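Local coordinates for cellulase CEL9M (Clostridium cellulolyticum, PDB 1IA6), which probably hydrolyses internal beta-1,4-glucosidic linkages in cellulose and related beta-glucans, as a family 9 glycoside hydrolase that carries zinc and calcium, at residues K99-T102 with D103-K107; S156-S159 with A160-L164. All blocks are in the same frame, centred on the assembly; numbering follows the deposited sequence.

Interaction 1 of 2, residues K99-T102 with D103-K107; sequences KYFT and DYFLK
Lys99 and Asp103, one helical turn apart, form an i to i+4 salt bridge along helix 91-107. NZ of Lys99 lies 2.9 Å from OD1 of Asp103, on the syn lone pair of that oxygen. A weak bond of 3.2 Å joins the same NZ to Asp103 OD2, so one ammonium group spans both carboxylate oxygens. The lysine chain runs extended as far as CE and bends at its last torsion (chi4 -59°), which brings NZ round to the carboxylate oxygens. Tyr176 sits beside this pair: its ring makes a cation-pi contact with Lys99, and its hydroxyl is weakly bonded to Asp103 OD1 and more firmly to Thr102 OG1.

Backbone bonds tie the same turns together. Asp103 N reaches Lys99 O at 2.9 Å, and Leu106 N reaches Thr102 O at 3.0 Å. Phe101 O accepts from Phe105 N at 3.1 Å, with a weak second approach from Tyr104 N.

The apolar contact is between Phe101 and Phe105, whose side chains lie side by side and point the same way. CD1 of Phe101 meets CZ of Phe105 at 4.0 Å. Phe101 O also lies 3.4 Å above one face of the Phe105 ring, offset toward its rim. Both rings pack on Ala71 of helix 64-80, while Leu106 leans on helix 174-193.

Tyr100, whose hydroxyl bonds to Cys22 O, lies near the zinc site to which Cys22 belongs. The whole is an amphipathic helix, with its ion pair on a partly exposed flank and its phenylalanines buried, within the (alpha/alpha)6 barrel of family 9 catalytic modules.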
loop_
_atom_site.group_PDB
_atom_site.type_symbol
_atom_site.label_atom_id
_atom_site.label_comp_id
_atom_site.label_asym_id
_atom_site.label_seq_id
_atom_site.Cartn_x
_atom_site.Cartn_y
_atom_site.Cartn_z
ATOM N N LYS A 99 11.395 -3.244 -6.338
ATOM C CA LYS A 99 12.460 -2.476 -6.965
ATOM C C LYS A 99 11.897 -1.448 -7.941
ATOM O O LYS A 99 12.504 -0.397 -8.161
ATOM C CB LYS A 99 13.456 -3.389 -7.683
ATOM C CG LYS A 99 14.756 -2.663 -8.040
ATOM C CD LYS A 99 15.815 -3.609 -8.576
ATOM C CE LYS A 99 17.160 -2.902 -8.739
ATOM N NZ LYS A 99 17.065 -1.738 -9.661
ATOM N N TYR A 100 10.734 -1.737 -8.521
ATOM C CA TYR A 100 10.137 -0.786 -9.448
ATOM C C TYR A 100 9.748 0.466 -8.657
ATOM O O TYR A 100 9.797 1.582 -9.180
ATOM C CB TYR A 100 8.906 -1.380 -10.131
ATOM C CG TYR A 100 8.635 -0.766 -11.490
ATOM C CD1 TYR A 100 9.389 -1.138 -12.604
ATOM C CD2 TYR A 100 7.648 0.202 -11.658
ATOM C CE1 TYR A 100 9.168 -0.559 -13.855
ATOM C CE2 TYR A 100 7.416 0.791 -12.907
ATOM C CZ TYR A 100 8.180 0.406 -13.998
ATOM O OH TYR A 100 7.970 0.994 -15.230
ATOM N N PHE A 101 9.362 0.276 -7.395
ATOM C CA PHE A 101 9.009 1.401 -6.523
ATOM C C PHE A 101 10.275 2.168 -6.142
ATOM O O PHE A 101 10.364 3.380 -6.321
ATOM C CB PHE A 101 8.378 0.928 -5.203
ATOM C CG PHE A 101 6.884 0.755 -5.241
ATOM C CD1 PHE A 101 6.039 1.861 -5.290
ATOM C CD2 PHE A 101 6.321 -0.514 -5.160
ATOM C CE1 PHE A 101 4.654 1.703 -5.251
ATOM C CE2 PHE A 101 4.940 -0.684 -5.120
ATOM C CZ PHE A 101 4.105 0.427 -5.165
ATOM N N THR A 102 11.257 1.454 -5.598
ATOM C CA THR A 102 12.469 2.120 -5.142
ATOM C C THR A 102 13.287 2.805 -6.228
ATOM O O THR A 102 13.877 3.852 -5.975
ATOM C CB THR A 102 13.358 1.161 -4.306
ATOM O OG1 THR A 102 13.748 0.035 -5.093
ATOM C CG2 THR A 102 12.586 0.673 -3.087
ATOM N N ASP A 103 13.317 2.244 -7.436
ATOM C CA ASP A 103 14.061 2.884 -8.524
ATOM C C ASP A 103 13.472 4.273 -8.757
ATOM O O ASP A 103 14.192 5.237 -9.033
ATOM C CB ASP A 103 13.944 2.082 -9.824
ATOM C CG ASP A 103 14.888 0.896 -9.875
ATOM O OD1 ASP A 103 15.785 0.798 -9.012
ATOM O OD2 ASP A 103 14.736 0.067 -10.796
ATOM N N TYR A 104 12.150 4.360 -8.653
ATOM C CA TYR A 104 11.433 5.613 -8.847
ATOM C C TYR A 104 11.738 6.599 -7.717
ATOM O O TYR A 104 11.981 7.778 -7.965
ATOM C CB TYR A 104 9.929 5.318 -8.942
ATOM C CG TYR A 104 9.013 6.522 -8.938
ATOM C CD1 TYR A 104 9.105 7.509 -9.923
ATOM C CD2 TYR A 104 8.025 6.657 -7.961
ATOM C CE1 TYR A 104 8.231 8.599 -9.933
ATOM C CE2 TYR A 104 7.149 7.742 -7.963
ATOM C CZ TYR A 104 7.258 8.708 -8.950
ATOM O OH TYR A 104 6.389 9.779 -8.950
ATOM N N PHE A 105 11.741 6.121 -6.477
ATOM C CA PHE A 105 12.035 7.000 -5.350
ATOM C C PHE A 105 13.442 7.591 -5.455
ATOM O O PHE A 105 13.650 8.773 -5.165
ATOM C CB PHE A 105 11.906 6.249 -4.020
ATOM C CG PHE A 105 10.535 5.695 -3.762
ATOM C CD1 PHE A 105 9.397 6.353 -4.230
ATOM C CD2 PHE A 105 10.378 4.522 -3.040
ATOM C CE1 PHE A 105 8.120 5.841 -3.980
ATOM C CE2 PHE A 105 9.108 4.001 -2.785
ATOM C CZ PHE A 105 7.979 4.662 -3.256
ATOM N N LEU A 106 14.403 6.769 -5.866
ATOM C CA LEU A 106 15.781 7.229 -5.998
ATOM C C LEU A 106 15.916 8.292 -7.087
ATOM O O LEU A 106 16.611 9.288 -6.898
ATOM C CB LEU A 106 16.713 6.047 -6.288
ATOM C CG LEU A 106 16.927 5.067 -5.127
ATOM C CD1 LEU A 106 17.789 3.895 -5.585
ATOM C CD2 LEU A 106 17.584 5.791 -3.961
ATOM N N LYS A 107 15.247 8.085 -8.217
ATOM C CA LYS A 107 15.294 9.049 -9.314
ATOM C C LYS A 107 14.627 10.367 -8.913
ATOM O O LYS A 107 15.009 11.441 -9.385
ATOM C CB LYS A 107 14.599 8.467 -10.552
ATOM C CG LYS A 107 15.341 7.276 -11.144
ATOM C CD LYS A 107 14.506 6.521 -12.168
ATOM C CE LYS A 107 14.192 7.366 -13.388
ATOM N NZ LYS A 107 13.439 6.571 -14.399
#

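Interaction 2 of 2, residues S156-S159 with A160-L164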
loop_
_atom_site.group_PDB
_atom_site.type_symbol
_atom_site.label_atom_id
_atom_site.label_comp_id
_atom_site.label_asym_id
_atom_site.label_seq_id
_atom_site.Cartn_x
_atom_site.Cartn_y
_atom_site.Cartn_z
ATOM N N SER A 156 8.650 10.318 5.101
ATOM C CA SER A 156 8.855 9.236 6.053
ATOM C C SER A 156 8.413 7.884 5.516
ATOM O O SER A 156 9.096 6.887 5.725
ATOM C CB SER A 156 8.133 9.536 7.371
ATOM O OG SER A 156 8.728 10.648 8.018
ATOM N N GLU A 157 7.276 7.836 4.828
ATOM C CA GLU A 157 6.830 6.561 4.285
ATOM C C GLU A 157 7.803 6.095 3.205
ATOM O O GLU A 157 8.087 4.903 3.087
ATOM C CB GLU A 157 5.414 6.668 3.713
ATOM C CG GLU A 157 4.320 6.747 4.779
ATOM C CD GLU A 157 4.420 5.638 5.815
ATOM O OE1 GLU A 157 4.725 4.489 5.441
ATOM O OE2 GLU A 157 4.180 5.913 7.009
ATOM N N THR A 158 8.320 7.039 2.425
ATOM C CA THR A 158 9.268 6.712 1.366
ATOM C C THR A 158 10.562 6.226 2.011
ATOM O O THR A 158 11.176 5.268 1.549
ATOM C CB THR A 158 9.541 7.941 0.473
ATOM O OG1 THR A 158 8.294 8.432 -0.037
ATOM C CG2 THR A 158 10.437 7.570 -0.700
ATOM N N SER A 159 10.963 6.883 3.094
ATOM C CA SER A 159 12.168 6.492 3.818
ATOM C C SER A 159 12.019 5.055 4.321
ATOM O O SER A 159 12.927 4.234 4.171
ATOM C CB SER A 159 12.401 7.438 5.002
ATOM O OG SER A 159 13.512 7.030 5.787
ATOM N N ALA A 160 10.868 4.751 4.918
ATOM C CA ALA A 160 10.623 3.412 5.445
ATOM C C ALA A 160 10.668 2.378 4.330
ATOM O O ALA A 160 11.221 1.297 4.504
ATOM C CB ALA A 160 9.270 3.361 6.160
ATOM N N ALA A 161 10.082 2.710 3.186
ATOM C CA ALA A 161 10.075 1.791 2.052
ATOM C C ALA A 161 11.503 1.509 1.592
ATOM O O ALA A 161 11.833 0.379 1.228
ATOM C CB ALA A 161 9.264 2.387 0.898
ATOM N N LEU A 162 12.344 2.542 1.605
ATOM C CA LEU A 162 13.736 2.409 1.179
ATOM C C LEU A 162 14.575 1.633 2.192
ATOM O O LEU A 162 15.451 0.854 1.811
ATOM C CB LEU A 162 14.347 3.791 0.932
ATOM C CG LEU A 162 13.845 4.501 -0.331
ATOM C CD1 LEU A 162 14.298 5.955 -0.327
ATOM C CD2 LEU A 162 14.360 3.768 -1.570
ATOM N N THR A 163 14.310 1.841 3.478
ATOM C CA THR A 163 15.045 1.121 4.515
ATOM C C THR A 163 14.660 -0.352 4.458
ATOM O O THR A 163 15.504 -1.234 4.608
ATOM C CB THR A 163 14.720 1.663 5.915
ATOM O OG1 THR A 163 15.086 3.044 5.982
ATOM C CG2 THR A 163 15.495 0.884 6.989
ATOM N N LEU A 164 13.378 -0.622 4.241
ATOM C CA LEU A 164 12.931 -2.006 4.151
ATOM C C LEU A 164 13.560 -2.671 2.932
ATOM O O LEU A 164 13.875 -3.860 2.963
ATOM C CB LEU A 164 11.402 -2.070 4.093
ATOM C CG LEU A 164 10.778 -2.020 5.491
ATOM C CD1 LEU A 164 9.313 -1.595 5.428
ATOM C CD2 LEU A 164 10.930 -3.387 6.136
HETATM O O HOH W 1 13.097 4.490 7.298
#
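Ser159 and Thr163 are joined twice across one turn of helix 152-169, once by backbone and once through water. Thr163 N donates to Ser159 O at 2.8 Å, the shortest of four i to i+4 bonds that make this a regular alpha-helix, buried in the helical barrel of the family 9 module. The others run from Ala160 N to Ser156 O at 2.9 Å, from Ala161 N to Glu157 O and from Leu162 N to Thr158 O.

Between the two hydroxyl side chains, OG of Ser159 and OG1 of Thr163 stand 4.3 Å apart, and a water bridges them. It donates to Ser159 OG at 3.0 Å and is hydrogen-bonded to Thr163 OG1 as well. Ser159 OG is turned away from its own N (chi1 176°), and it also bonds Ala184 O of helix 174-193, so the bridge lies where the two helices meet.

Glu157 is on another flank, against helices 64-80 and 210-224. Its OE2 comes close to OD1 of Asp212, a calcium ligand; one of the two acids may therefore carry a proton, and the carboxylate lies near the calcium site, whose protein ligands are Ser208, Asp211, Asp212 and Asp257.

The methyl of Ala160 touches Trp215 and that of Ala161 touches Ala71. Farther round the helix, CG of Leu162 rests 3.4 Å from Thr158 O, and its CD1 meets the Thr158 methyl CG2 at 4.2 Å.

Interaction 1 comes first along the chain, on helix 91-107, and interaction 2 follows on helix 152-169; their centres lie 11 Å apart, on the same side of the chain's centre. The two helices pack directly against each other. Phe105 CG touches Thr158 CG2 at 3.6 Å, Phe105 CE2 meets Ala161 CB at 4.0 Å, and Thr102 CG2 reaches Leu162 CD2 at 3.9 Å. Helices 64-80 and 174-193 border both contacts, so neighbouring parts of one helical barrel are joined here. Each contact has a metal site nearby: zinc by Tyr100 of interaction 1, calcium by Glu157 of interaction 2.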